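PDB 2Q74: inositol-1-monophosphatase from Mycobacterium tuberculosis, which probably catalyses the magnesium-dependent dephosphorylation of myo-inositol 1-phosphate to free myo-inositol, the final step in making inositol from glucose 6-phosphate. Local coordinates for residues E16-E21 with R65-R70; A24-R29 with T57-D62; V99-D104 with V121-Q126; Y145-G150 with A240-E245; S173-G178 with R222-Y227. All coordinates share one frame; numbering follows the deposited sequence.

Contact 1: residues E16-E21 with R65-R70; sequences ENLAAE and RLLRDR
Arg70 starts with CG anti to its carbonyl carbon (chi1 -69°) and then folds at chi2 and chi3, which curls the guanidinium back toward Glu21, whose chain stays extended beyond CG and reaches over from the facing helix. The pair clasps two long antiparallel helices, 8-33 and 55-74, in an outer layer of the layered alpha-beta sandwich of the inositol monophosphatases. Here the segment axes approach to 10.5 Å and run 149° apart. The salt bridge is a side-on, two-nitrogen grip. Arg70 NE meets the syn lone pair of Glu21 OE1 at 2.9 Å, although OE1 sits tilted from the guanidinium plane. Arg70 NH2 meets Glu21 OE2 at 3.0 Å, now nearly in that plane. A weak third bond joins NE to OE2, and the two planes remain 33° apart, so the fork is twisted. Arg70 NH1 is taken by Gln73 further along the same helix.

Behind this polar rim lies an apolar layer. Leu18 CD2 packs on Arg70 CB at 3.7 Å, lying obliquely to the guanidinium, and Leu18 also touches Leu71 and Leu74. Leu67 CD2 packs on Ile123 of the sheet beneath, linking helix pair and strand. The same Leu67 methyl, CD2, lies 4.0 Å from Leu18 CB and 3.9 Å from Leu18 O.

Contact 2: residues A24-R29 with T57-D62; sequences AFVRGR and TVVDTD
Arg29 and Asp62 meet first through a single carboxylate oxygen: Arg29 NH2 stands 3.0 Å and Arg29 NE 3.2 Å from Asp62 OD2. Both bonds converge on that one atom and are weak and bent, with N-H...O angles near 130°. The guanidinium and carboxylate planes are turned 60° against each other. Val58 CG1 comes to the guanidinium edge, 3.4 Å from Arg29 NH2. The edge of the Phe25 ring touches Asp62 CB (CE2 to CB 3.7 Å), while one ring face carries Arg29 CG. The ring thus touches both partners of the ion pair; a chi1 of 180° puts Phe25 CG anti to the backbone N and swings the ring toward helix 55-74.

Deeper in, Arg29 CB rests on both methyls of Val59, and Val26 CG1 faces Val59 CG1 at 4.4 Å. Val59 goes on to pack against Phe112 and Ile106, the latter a substrate-site residue by similarity, so this stretch of the antiparallel helix pair 8-33 and 55-74 backs onto the probable active site. Further out, Glu32 binds Arg29 NH1 and Arg65 binds Asp62 OD1. The charges therefore alternate from Glu32 through Arg29 and Asp62 to Arg65, a chain that would be expected to favour the ionised form of each member despite the poor angles of the central link.

Contact 3: residues V99-D104 with V121-Q126; sequences VTWVLD and VSIGAQ
One face of the Trp101 indole carries Ala125 CB, which sits 4.1 Å from the centroid of the six-membered ring in a CH-pi contact, with Val99 CG1 over the rim of the same face. At the ring edge, Ile123 CG2 touches Trp101 CE3 at 3.7 Å, and the indole N-H (NE1) is taken by Asp78. Another flat group, the Gln126 amide, lies beyond the opposite surface of the strands; an extended chain carries it along to Val102, where NE2 lies 3.6 Å from Val102 CG2.

These residues belong to adjacent antiparallel strands, 100-104 and 120-127, in the large mixed sheet of the sandwich. Thr100-Gln126, Val102-Gly124 and Asp104-Ser122 are the hydrogen-bonded pairs, with two backbone bonds each. Trp101-Ala125 and Leu103-Ile123 are the non-hydrogen-bonded pairs, with side chains on one surface, where Trp101 and Ile123 pack on helix 8-33 and Leu103 meets Leu67 of helix 55-74. Gly124 N binds Val102 O, which also accepts from a water at 3.0 Å; that water in turn accepts from Ser122 OG at 2.8 Å. On this second surface helix 233-245 packs through Trp234 on Val102 and Ala238 on Ser122. Asp104, a magnesium ligand by similarity, ends the paired run; its OD1 receives the backbone N-H of Ile106.

Contact 4: residues Y145-G150 with A240-E245; sequences YSAATG and ALIAAE
Glu245 OE2 accepts the backbone N-H of Gly150 at 3.3 Å, a long but nearly straight bond (162° at the hydrogen) in which the nitrogen stands well above the carboxylate plane. The other oxygen, OE1, takes the N-H of Gly152, so one carboxylate holds an amide of the turn after strand 143-148 and the first amide of strand 152-157. A bend at chi2 (-62°) lays the glutamate chain along the strand end: Glu245 CB lies 4.0 Å from Ala147 CB, and Glu245 CD then passes 3.5 Å from Ala148 O on its way to the turn.

The rest of the contact is apolar. Ala147 CB points into the helix and meets Ile242 at its backbone, 3.7 Å from CA, as well as at CG1. Ile242 in turn extends CD1 along the strand to Tyr145, 4.0 Å from its CB, while Leu241 reaches the other way, with CD1 3.9 Å from Ala147 O and close to Ala148 CA. This is helix-on-sheet packing within the layered alpha-beta sandwich: helix 233-245 crosses strand 143-148 at 74° between the segment axes, and Ala153 of the next strand widens the seat beneath Ile242 and Glu245. Ser146 and Ala148 alternate to the other surface, where helix 8-33 lies. There Ser146 OG bonds Glu16, and Ala148 packs on Pro8 and Arg12.

Contact 5: residues S173-G178 with R222-Y227; sequences SMALLG and RLDAYY
Leu176 and Asp224 are joined by hydrogen bonds in both directions. Asp224 OD2 offers its anti lone pair to Leu176 N at 2.8 Å, while Leu176 O accepts Asp224 N at 2.9 Å, in the carbonyl plane, and Ala225 N at 3.2 Å, tilted from it. The side chain thus stands in for a backbone acceptor where the pairing begins. From there ordinary parallel bonding takes over: Gly178 N gives to Ala225 O at 2.9 Å, and Tyr227 N to Gly178 O at 3.0 Å.

Apolar contacts form on both surfaces. Leu177, its CG anti to the backbone N (chi1 179°), sets CD1 against Ala225 CB at 3.6 Å and continues toward Tyr227 CB, under helix 188-198. On the other surface Leu223 spreads its two methyls, CD2 obliquely against Leu176 CG at 3.9 Å and CD1 over Gly178 CA at 4.0 Å, with Tyr226 beside it packed into helix 211-220.

The aspartate also has polar partners beyond the pair: OD1 bonds Thr167, and OD2 bonds the hydroxyl of Tyr114 of the second subunit, which also packs on Leu176. Leu223 touches Arg206, a substrate-binding residue by similarity. Strands 176-181 and 225-231 are parallel neighbours in the smaller mixed sheet of the alpha-beta sandwich, and the residues at their N-terminal ends border the second subunit.

How the contacts relate
From the N terminus, helix 8-33 supplies the first half of both contact 1 and contact 2; helix 55-74 returns to close the inner loop at contact 2 and the outer one at contact 1. Contact 3 follows in series, a short loop within the large sheet, and touches contact 1 where Ala19 packs on Val121. Contact 4 then spans the longest loop, from the same sheet to helix 233-245, and encloses contact 5, which closes earlier in the smaller sheet. No loops cross. Contact 1 also touches contact 4, whereas contacts 1 and 5 lie on opposite sides of the chain's centre, about 31 Å apart between centres.

Contact 1: residues E16-E21 with R65-R70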
# COMPACT_ATOMS: atom_id res chain seq x y z
N GLU A 16 -5.69 -12.59 -19.96
CA GLU A 16 -6.09 -11.19 -19.76
C GLU A 16 -7.60 -11.11 -19.57
O GLU A 16 -8.12 -10.43 -18.67
CB GLU A 16 -5.67 -10.32 -20.93
CG GLU A 16 -4.15 -10.08 -21.03
CD GLU A 16 -3.69 -9.55 -22.39
OE1 GLU A 16 -4.43 -9.71 -23.40
OE2 GLU A 16 -2.58 -8.97 -22.45
N ASN A 17 -8.30 -11.82 -20.42
CA ASN A 17 -9.75 -11.80 -20.42
C ASN A 17 -10.32 -12.41 -19.15
O ASN A 17 -11.21 -11.85 -18.53
CB ASN A 17 -10.27 -12.53 -21.64
CG ASN A 17 -10.00 -11.77 -22.92
OD1 ASN A 17 -9.89 -10.55 -22.92
ND2 ASN A 17 -9.91 -12.48 -24.01
N LEU A 18 -9.79 -13.56 -18.76
CA LEU A 18 -10.26 -14.22 -17.55
C LEU A 18 -9.97 -13.40 -16.30
O LEU A 18 -10.82 -13.29 -15.41
CB LEU A 18 -9.65 -15.61 -17.41
CG LEU A 18 -10.15 -16.67 -18.37
CD1 LEU A 18 -9.71 -18.01 -17.87
CD2 LEU A 18 -11.65 -16.64 -18.49
N ALA A 19 -8.77 -12.82 -16.24
CA ALA A 19 -8.38 -11.96 -15.13
C ALA A 19 -9.36 -10.78 -15.00
O ALA A 19 -9.89 -10.51 -13.89
CB ALA A 19 -6.96 -11.46 -15.33
N ALA A 20 -9.63 -10.11 -16.12
CA ALA A 20 -10.52 -8.94 -16.13
C ALA A 20 -11.94 -9.31 -15.72
O ALA A 20 -12.57 -8.61 -14.90
CB ALA A 20 -10.55 -8.27 -17.50
N GLU A 21 -12.43 -10.41 -16.29
CA GLU A 21 -13.73 -10.96 -15.91
C GLU A 21 -13.83 -11.22 -14.42
O GLU A 21 -14.74 -10.74 -13.76
CB GLU A 21 -13.96 -12.29 -16.61
CG GLU A 21 -14.56 -12.23 -17.98
CD GLU A 21 -14.81 -13.62 -18.50
OE1 GLU A 21 -15.56 -14.38 -17.84
OE2 GLU A 21 -14.23 -13.96 -19.55
N ARG A 65 -14.71 -20.95 -8.96
CA ARG A 65 -15.71 -21.62 -9.78
C ARG A 65 -15.87 -20.93 -11.14
O ARG A 65 -15.88 -21.59 -12.18
CB ARG A 65 -17.06 -21.72 -9.05
CG ARG A 65 -17.92 -22.86 -9.57
CD ARG A 65 -19.25 -22.99 -8.87
NE ARG A 65 -19.12 -23.31 -7.45
CZ ARG A 65 -19.34 -22.46 -6.44
NH1 ARG A 65 -19.71 -21.21 -6.66
NH2 ARG A 65 -19.19 -22.87 -5.19
N LEU A 66 -16.00 -19.60 -11.14
CA LEU A 66 -16.11 -18.82 -12.37
C LEU A 66 -14.97 -19.13 -13.30
O LEU A 66 -15.17 -19.38 -14.48
CB LEU A 66 -16.11 -17.32 -12.04
CG LEU A 66 -16.32 -16.29 -13.17
CD1 LEU A 66 -16.71 -14.94 -12.59
CD2 LEU A 66 -15.10 -16.13 -14.04
N LEU A 67 -13.76 -19.13 -12.77
CA LEU A 67 -12.56 -19.35 -13.56
C LEU A 67 -12.45 -20.76 -14.11
O LEU A 67 -12.02 -20.96 -15.26
CB LEU A 67 -11.32 -19.03 -12.73
CG LEU A 67 -11.06 -17.55 -12.49
CD1 LEU A 67 -10.01 -17.39 -11.41
CD2 LEU A 67 -10.61 -16.86 -13.76
N ARG A 68 -12.83 -21.74 -13.30
CA ARG A 68 -12.81 -23.14 -13.72
C ARG A 68 -13.81 -23.40 -14.85
O ARG A 68 -13.48 -24.07 -15.82
CB ARG A 68 -13.10 -24.06 -12.53
CG ARG A 68 -11.92 -24.20 -11.57
CD ARG A 68 -12.21 -25.16 -10.42
NE ARG A 68 -11.09 -25.25 -9.48
CZ ARG A 68 -10.00 -26.02 -9.64
NH1 ARG A 68 -9.87 -26.81 -10.70
NH2 ARG A 68 -9.05 -26.00 -8.71
N ASP A 69 -15.02 -22.86 -14.71
CA ASP A 69 -16.06 -23.00 -15.72
C ASP A 69 -15.62 -22.34 -17.01
O ASP A 69 -15.68 -22.95 -18.07
CB ASP A 69 -17.38 -22.39 -15.24
CG ASP A 69 -17.98 -23.13 -14.04
OD1 ASP A 69 -17.65 -24.31 -13.84
OD2 ASP A 69 -18.79 -22.53 -13.29
N ARG A 70 -15.16 -21.11 -16.93
CA ARG A 70 -14.76 -20.38 -18.13
C ARG A 70 -13.60 -21.06 -18.84
O ARG A 70 -13.49 -21.03 -20.06
CB ARG A 70 -14.40 -18.93 -17.77
CG ARG A 70 -15.60 -18.08 -17.35
CD ARG A 70 -16.46 -17.72 -18.53
NE ARG A 70 -15.75 -16.84 -19.45
CZ ARG A 70 -15.78 -16.92 -20.78
NH1 ARG A 70 -16.47 -17.88 -21.38
NH2 ARG A 70 -15.12 -16.05 -21.51

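Contact 2: residues A24-R29 with T57-D62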
# COMPACT_ATOMS: atom_id res chain seq x y z
N ALA A 24 -13.93 -8.20 -12.17
CA ALA A 24 -15.27 -7.61 -12.18
C ALA A 24 -16.23 -8.36 -11.24
O ALA A 24 -17.10 -7.76 -10.60
CB ALA A 24 -15.82 -7.61 -13.60
N PHE A 25 -16.07 -9.68 -11.18
CA PHE A 25 -16.94 -10.53 -10.36
C PHE A 25 -16.62 -10.38 -8.89
O PHE A 25 -17.51 -10.29 -8.06
CB PHE A 25 -16.73 -11.99 -10.79
CG PHE A 25 -17.56 -12.98 -10.04
CD1 PHE A 25 -18.88 -13.17 -10.35
CD2 PHE A 25 -16.99 -13.75 -9.03
CE1 PHE A 25 -19.65 -14.12 -9.65
CE2 PHE A 25 -17.74 -14.69 -8.34
CZ PHE A 25 -19.07 -14.87 -8.65
N VAL A 26 -15.33 -10.36 -8.56
CA VAL A 26 -14.88 -10.16 -7.19
C VAL A 26 -15.37 -8.81 -6.66
O VAL A 26 -15.87 -8.70 -5.56
CB VAL A 26 -13.32 -10.19 -7.13
CG1 VAL A 26 -12.82 -9.69 -5.79
CG2 VAL A 26 -12.83 -11.59 -7.43
N ARG A 27 -15.17 -7.80 -7.48
CA ARG A 27 -15.52 -6.44 -7.18
C ARG A 27 -17.01 -6.36 -6.86
O ARG A 27 -17.44 -5.72 -5.89
CB ARG A 27 -15.12 -5.62 -8.40
CG ARG A 27 -15.36 -4.17 -8.35
CD ARG A 27 -14.18 -3.37 -8.91
NE ARG A 27 -13.44 -3.98 -10.02
CZ ARG A 27 -13.87 -4.11 -11.28
NH1 ARG A 27 -15.09 -3.71 -11.62
NH2 ARG A 27 -13.08 -4.64 -12.20
N GLY A 28 -17.80 -7.08 -7.64
CA GLY A 28 -19.24 -7.14 -7.42
C GLY A 28 -19.67 -8.00 -6.25
O GLY A 28 -20.57 -7.64 -5.49
N ARG A 29 -19.05 -9.17 -6.12
CA ARG A 29 -19.38 -10.09 -5.03
C ARG A 29 -19.00 -9.53 -3.66
O ARG A 29 -19.73 -9.73 -2.69
CB ARG A 29 -18.69 -11.44 -5.24
CG ARG A 29 -19.41 -12.38 -6.20
CD ARG A 29 -20.77 -12.86 -5.63
NE ARG A 29 -20.59 -13.73 -4.46
CZ ARG A 29 -21.47 -13.87 -3.46
NH1 ARG A 29 -22.61 -13.20 -3.43
NH2 ARG A 29 -21.18 -14.68 -2.45
N THR A 57 -13.73 -16.45 2.22
CA THR A 57 -13.76 -17.85 1.74
C THR A 57 -14.85 -18.02 0.69
O THR A 57 -14.66 -18.74 -0.30
CB THR A 57 -14.01 -18.86 2.90
OG1 THR A 57 -12.88 -18.86 3.79
CG2 THR A 57 -14.24 -20.28 2.36
N VAL A 58 -15.96 -17.33 0.90
CA VAL A 58 -17.10 -17.41 0.00
C VAL A 58 -16.74 -16.84 -1.36
O VAL A 58 -16.91 -17.52 -2.37
CB VAL A 58 -18.34 -16.69 0.57
CG1 VAL A 58 -19.49 -16.75 -0.40
CG2 VAL A 58 -18.76 -17.32 1.88
N VAL A 59 -16.24 -15.61 -1.40
CA VAL A 59 -15.94 -14.95 -2.66
C VAL A 59 -14.82 -15.66 -3.39
O VAL A 59 -14.84 -15.77 -4.62
CB VAL A 59 -15.56 -13.48 -2.47
CG1 VAL A 59 -15.17 -12.90 -3.81
CG2 VAL A 59 -16.69 -12.71 -1.85
N ASP A 60 -13.85 -16.14 -2.62
CA ASP A 60 -12.69 -16.85 -3.15
C ASP A 60 -13.15 -18.10 -3.90
O ASP A 60 -12.75 -18.34 -5.03
CB ASP A 60 -11.73 -17.20 -2.01
CG ASP A 60 -10.37 -17.61 -2.50
OD1 ASP A 60 -9.70 -16.79 -3.17
OD2 ASP A 60 -9.96 -18.75 -2.19
N THR A 61 -14.03 -18.87 -3.27
CA THR A 61 -14.56 -20.08 -3.88
C THR A 61 -15.40 -19.77 -5.12
O THR A 61 -15.25 -20.42 -6.16
CB THR A 61 -15.46 -20.85 -2.91
OG1 THR A 61 -14.81 -20.95 -1.64
CG2 THR A 61 -15.76 -22.24 -3.45
N ASP A 62 -16.29 -18.79 -4.99
CA ASP A 62 -17.18 -18.41 -6.07
C ASP A 62 -16.37 -18.06 -7.32
O ASP A 62 -16.69 -18.52 -8.42
CB ASP A 62 -18.05 -17.22 -5.66
CG ASP A 62 -19.11 -17.59 -4.60
OD1 ASP A 62 -19.51 -18.77 -4.50
OD2 ASP A 62 -19.54 -16.68 -3.87

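Contact 3: residues V99-D104 with V121-Q126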
# COMPACT_ATOMS: atom_id res chain seq x y z
N VAL A 99 -1.03 -27.36 -21.50
CA VAL A 99 -0.86 -26.21 -20.61
C VAL A 99 -1.67 -26.35 -19.31
O VAL A 99 -2.76 -26.89 -19.31
CB VAL A 99 -1.29 -24.90 -21.30
CG1 VAL A 99 -1.87 -23.91 -20.29
CG2 VAL A 99 -0.14 -24.29 -22.05
N THR A 100 -1.11 -25.83 -18.22
CA THR A 100 -1.75 -25.88 -16.91
C THR A 100 -2.02 -24.47 -16.41
O THR A 100 -1.12 -23.63 -16.35
CB THR A 100 -0.87 -26.59 -15.87
OG1 THR A 100 -0.79 -27.98 -16.19
CG2 THR A 100 -1.44 -26.43 -14.45
N TRP A 101 -3.27 -24.21 -16.04
CA TRP A 101 -3.64 -22.89 -15.55
C TRP A 101 -3.48 -22.85 -14.05
O TRP A 101 -4.12 -23.60 -13.33
CB TRP A 101 -5.05 -22.53 -15.99
CG TRP A 101 -5.10 -22.49 -17.46
CD1 TRP A 101 -5.35 -23.53 -18.28
CD2 TRP A 101 -4.85 -21.35 -18.30
NE1 TRP A 101 -5.29 -23.12 -19.59
CE2 TRP A 101 -4.98 -21.79 -19.63
CE3 TRP A 101 -4.52 -20.01 -18.05
CZ2 TRP A 101 -4.79 -20.94 -20.73
CZ3 TRP A 101 -4.34 -19.15 -19.14
CH2 TRP A 101 -4.48 -19.63 -20.46
N VAL A 102 -2.57 -21.99 -13.58
CA VAL A 102 -2.29 -21.83 -12.16
C VAL A 102 -2.96 -20.55 -11.71
O VAL A 102 -2.69 -19.48 -12.26
CB VAL A 102 -0.79 -21.69 -11.89
CG1 VAL A 102 -0.50 -21.68 -10.40
CG2 VAL A 102 -0.01 -22.82 -12.58
N LEU A 103 -3.84 -20.64 -10.71
CA LEU A 103 -4.57 -19.44 -10.37
C LEU A 103 -4.86 -19.16 -8.90
O LEU A 103 -4.84 -20.06 -8.06
CB LEU A 103 -5.81 -19.31 -11.25
CG LEU A 103 -6.93 -20.34 -11.33
CD1 LEU A 103 -7.24 -20.60 -12.81
CD2 LEU A 103 -6.58 -21.61 -10.67
N ASP A 104 -5.05 -17.87 -8.61
CA ASP A 104 -5.51 -17.39 -7.31
C ASP A 104 -6.57 -16.31 -7.55
O ASP A 104 -6.27 -15.21 -8.04
CB ASP A 104 -4.38 -16.82 -6.46
CG ASP A 104 -4.80 -16.60 -5.00
OD1 ASP A 104 -6.00 -16.75 -4.71
OD2 ASP A 104 -3.95 -16.28 -4.15
N VAL A 121 -6.37 -10.78 -8.84
CA VAL A 121 -6.61 -12.06 -9.47
C VAL A 121 -5.34 -12.38 -10.27
O VAL A 121 -4.87 -11.54 -11.04
CB VAL A 121 -7.81 -11.97 -10.42
CG1 VAL A 121 -8.05 -13.32 -11.09
CG2 VAL A 121 -9.06 -11.47 -9.67
N SER A 122 -4.78 -13.57 -10.07
CA SER A 122 -3.57 -14.02 -10.77
C SER A 122 -3.87 -15.27 -11.59
O SER A 122 -4.38 -16.24 -11.04
CB SER A 122 -2.46 -14.32 -9.77
OG SER A 122 -1.24 -14.65 -10.42
N ILE A 123 -3.55 -15.22 -12.89
CA ILE A 123 -3.77 -16.32 -13.84
C ILE A 123 -2.44 -16.59 -14.57
O ILE A 123 -1.98 -15.76 -15.36
CB ILE A 123 -4.82 -15.97 -14.93
CG1 ILE A 123 -6.07 -15.31 -14.36
CG2 ILE A 123 -5.19 -17.22 -15.71
CD1 ILE A 123 -7.10 -16.25 -13.77
N GLY A 124 -1.84 -17.74 -14.34
CA GLY A 124 -0.62 -18.12 -15.04
C GLY A 124 -0.84 -19.32 -15.96
O GLY A 124 -1.58 -20.24 -15.62
N ALA A 125 -0.19 -19.30 -17.12
CA ALA A 125 -0.24 -20.40 -18.08
C ALA A 125 1.12 -21.08 -18.09
O ALA A 125 2.09 -20.48 -18.54
CB ALA A 125 -0.58 -19.90 -19.46
N GLN A 126 1.17 -22.30 -17.56
CA GLN A 126 2.43 -23.04 -17.42
C GLN A 126 2.49 -24.22 -18.36
O GLN A 126 1.45 -24.84 -18.66
CB GLN A 126 2.63 -23.52 -15.98
CG GLN A 126 3.12 -22.44 -15.03
CD GLN A 126 3.58 -22.98 -13.69
OE1 GLN A 126 4.25 -22.27 -12.93
NE2 GLN A 126 3.23 -24.24 -13.39
O HOH W 1 -0.89 -17.37 -11.07

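Contact 4: residues Y145-G150 with A240-E245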
# COMPACT_ATOMS: atom_id res chain seq x y z
N TYR A 145 -2.32 -6.31 -15.64
CA TYR A 145 -0.93 -6.47 -16.08
C TYR A 145 -0.87 -7.81 -16.78
O TYR A 145 -1.50 -8.75 -16.33
CB TYR A 145 0.00 -6.50 -14.86
CG TYR A 145 -0.02 -5.25 -14.02
CD1 TYR A 145 -1.02 -5.04 -13.05
CD2 TYR A 145 0.95 -4.27 -14.19
CE1 TYR A 145 -1.03 -3.87 -12.27
CE2 TYR A 145 0.96 -3.14 -13.43
CZ TYR A 145 -0.04 -2.93 -12.46
OH TYR A 145 -0.00 -1.76 -11.74
N SER A 146 -0.11 -7.89 -17.87
CA SER A 146 0.07 -9.19 -18.54
C SER A 146 1.37 -9.30 -19.30
O SER A 146 2.00 -8.29 -19.61
CB SER A 146 -1.09 -9.46 -19.49
OG SER A 146 -1.22 -8.42 -20.45
N ALA A 147 1.75 -10.53 -19.61
CA ALA A 147 2.98 -10.79 -20.34
C ALA A 147 2.91 -12.17 -20.96
O ALA A 147 2.06 -12.98 -20.59
CB ALA A 147 4.15 -10.69 -19.41
N ALA A 148 3.80 -12.41 -21.91
CA ALA A 148 4.02 -13.74 -22.50
C ALA A 148 5.49 -13.85 -22.98
O ALA A 148 6.09 -12.84 -23.36
CB ALA A 148 3.07 -13.98 -23.65
N THR A 149 6.06 -15.06 -22.94
CA THR A 149 7.49 -15.24 -23.25
C THR A 149 7.85 -14.68 -24.59
O THR A 149 7.27 -15.07 -25.61
CB THR A 149 7.94 -16.72 -23.23
OG1 THR A 149 6.85 -17.56 -23.63
CG2 THR A 149 8.40 -17.13 -21.85
N GLY A 150 8.80 -13.75 -24.59
CA GLY A 150 9.29 -13.13 -25.80
C GLY A 150 8.47 -11.95 -26.29
O GLY A 150 8.87 -11.26 -27.22
N ALA A 240 5.76 -13.14 -11.77
CA ALA A 240 7.17 -13.40 -12.00
C ALA A 240 7.51 -13.16 -13.48
O ALA A 240 8.48 -12.47 -13.80
CB ALA A 240 7.53 -14.81 -11.57
N LEU A 241 6.68 -13.72 -14.35
CA LEU A 241 6.87 -13.63 -15.80
C LEU A 241 6.76 -12.18 -16.22
O LEU A 241 7.54 -11.68 -17.04
CB LEU A 241 5.81 -14.44 -16.54
CG LEU A 241 6.07 -15.04 -17.92
CD1 LEU A 241 4.73 -15.12 -18.72
CD2 LEU A 241 7.13 -14.34 -18.72
N ILE A 242 5.78 -11.51 -15.64
CA ILE A 242 5.51 -10.13 -15.98
C ILE A 242 6.72 -9.27 -15.64
O ILE A 242 7.27 -8.58 -16.52
CB ILE A 242 4.27 -9.59 -15.28
CG1 ILE A 242 3.01 -10.33 -15.79
CG2 ILE A 242 4.17 -8.11 -15.55
CD1 ILE A 242 1.75 -10.15 -14.96
N ALA A 243 7.19 -9.35 -14.40
CA ALA A 243 8.43 -8.67 -14.01
C ALA A 243 9.60 -9.05 -14.97
O ALA A 243 10.35 -8.20 -15.44
CB ALA A 243 8.76 -8.94 -12.56
N ALA A 244 9.73 -10.33 -15.27
CA ALA A 244 10.84 -10.80 -16.14
C ALA A 244 10.73 -10.14 -17.51
O ALA A 244 11.68 -9.56 -18.01
CB ALA A 244 10.83 -12.31 -16.27
N GLU A 245 9.55 -10.17 -18.10
CA GLU A 245 9.37 -9.58 -19.42
C GLU A 245 9.49 -8.06 -19.43
O GLU A 245 9.48 -7.44 -20.49
CB GLU A 245 8.01 -10.00 -19.99
CG GLU A 245 7.93 -11.46 -20.41
CD GLU A 245 8.89 -11.80 -21.52
OE1 GLU A 245 9.13 -10.94 -22.41
OE2 GLU A 245 9.42 -12.93 -21.49

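Contact 5: residues S173-G178 with R222-Y227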
# COMPACT_ATOMS: atom_id res chain seq x y z
N SER A 173 21.23 1.32 -2.28
CA SER A 173 20.81 2.33 -1.29
C SER A 173 19.81 3.31 -1.86
O SER A 173 19.28 4.14 -1.14
CB SER A 173 22.01 3.13 -0.80
OG SER A 173 22.54 3.91 -1.85
N MET A 174 19.59 3.21 -3.16
CA MET A 174 18.63 4.04 -3.87
C MET A 174 17.37 3.26 -4.25
O MET A 174 16.47 3.80 -4.88
CB MET A 174 19.30 4.58 -5.13
CG MET A 174 20.37 5.61 -4.85
SD MET A 174 19.64 7.22 -4.51
CE MET A 174 19.33 7.22 -2.72
N ALA A 175 17.31 1.99 -3.86
CA ALA A 175 16.26 1.10 -4.30
C ALA A 175 15.09 1.08 -3.30
O ALA A 175 15.30 1.07 -2.08
CB ALA A 175 16.82 -0.28 -4.50
N LEU A 176 13.87 1.10 -3.83
CA LEU A 176 12.67 0.92 -3.01
C LEU A 176 12.27 -0.55 -3.05
O LEU A 176 11.93 -1.09 -4.12
CB LEU A 176 11.55 1.81 -3.53
CG LEU A 176 10.23 1.85 -2.81
CD1 LEU A 176 10.43 2.39 -1.41
CD2 LEU A 176 9.31 2.73 -3.62
N LEU A 177 12.30 -1.19 -1.89
CA LEU A 177 12.12 -2.62 -1.79
C LEU A 177 10.77 -2.95 -1.18
O LEU A 177 10.41 -2.45 -0.12
CB LEU A 177 13.22 -3.20 -0.92
CG LEU A 177 13.18 -4.70 -0.68
CD1 LEU A 177 13.59 -5.49 -1.93
CD2 LEU A 177 14.08 -5.01 0.48
N GLY A 178 10.04 -3.86 -1.83
CA GLY A 178 8.82 -4.41 -1.28
C GLY A 178 9.08 -5.77 -0.64
O GLY A 178 9.89 -6.56 -1.11
N ARG A 222 7.23 0.79 -10.02
CA ARG A 222 6.74 1.37 -8.76
C ARG A 222 7.51 0.86 -7.54
O ARG A 222 7.44 1.46 -6.49
CB ARG A 222 5.26 1.08 -8.61
CG ARG A 222 4.49 1.56 -9.79
CD ARG A 222 3.01 1.62 -9.50
NE ARG A 222 2.26 1.73 -10.74
CZ ARG A 222 0.95 1.95 -10.81
NH1 ARG A 222 0.22 2.11 -9.71
NH2 ARG A 222 0.37 2.02 -12.01
N LEU A 223 8.21 -0.26 -7.71
CA LEU A 223 9.22 -0.71 -6.77
C LEU A 223 10.46 -1.01 -7.59
O LEU A 223 10.34 -1.36 -8.77
CB LEU A 223 8.79 -2.00 -6.07
CG LEU A 223 7.56 -1.94 -5.16
CD1 LEU A 223 7.26 -3.38 -4.76
CD2 LEU A 223 7.76 -1.01 -3.94
N ASP A 224 11.64 -0.89 -6.97
CA ASP A 224 12.89 -1.26 -7.62
C ASP A 224 13.20 -2.74 -7.43
O ASP A 224 13.93 -3.32 -8.23
CB ASP A 224 14.04 -0.43 -7.04
CG ASP A 224 13.97 1.03 -7.45
OD1 ASP A 224 13.79 1.37 -8.64
OD2 ASP A 224 14.11 1.86 -6.55
N ALA A 225 12.67 -3.32 -6.36
CA ALA A 225 12.82 -4.75 -6.09
C ALA A 225 11.78 -5.30 -5.17
O ALA A 225 11.06 -4.55 -4.45
CB ALA A 225 14.17 -5.05 -5.50
N TYR A 226 11.74 -6.62 -5.14
CA TYR A 226 10.80 -7.30 -4.26
C TYR A 226 11.42 -8.58 -3.75
O TYR A 226 12.04 -9.30 -4.51
CB TYR A 226 9.51 -7.61 -5.02
CG TYR A 226 8.62 -8.62 -4.37
CD1 TYR A 226 8.01 -8.35 -3.14
CD2 TYR A 226 8.36 -9.85 -4.99
CE1 TYR A 226 7.14 -9.29 -2.52
CE2 TYR A 226 7.51 -10.80 -4.39
CZ TYR A 226 6.89 -10.50 -3.15
OH TYR A 226 6.07 -11.42 -2.57
N TYR A 227 11.23 -8.84 -2.47
CA TYR A 227 11.75 -10.06 -1.83
C TYR A 227 10.72 -10.63 -0.84
O TYR A 227 10.28 -9.95 0.10
CB TYR A 227 13.07 -9.78 -1.09
CG TYR A 227 13.40 -10.82 -0.05
CD1 TYR A 227 13.77 -12.09 -0.44
CD2 TYR A 227 13.30 -10.55 1.31
CE1 TYR A 227 14.06 -13.10 0.49
CE2 TYR A 227 13.58 -11.54 2.26
CZ TYR A 227 13.98 -12.83 1.84
OH TYR A 227 14.29 -13.88 2.71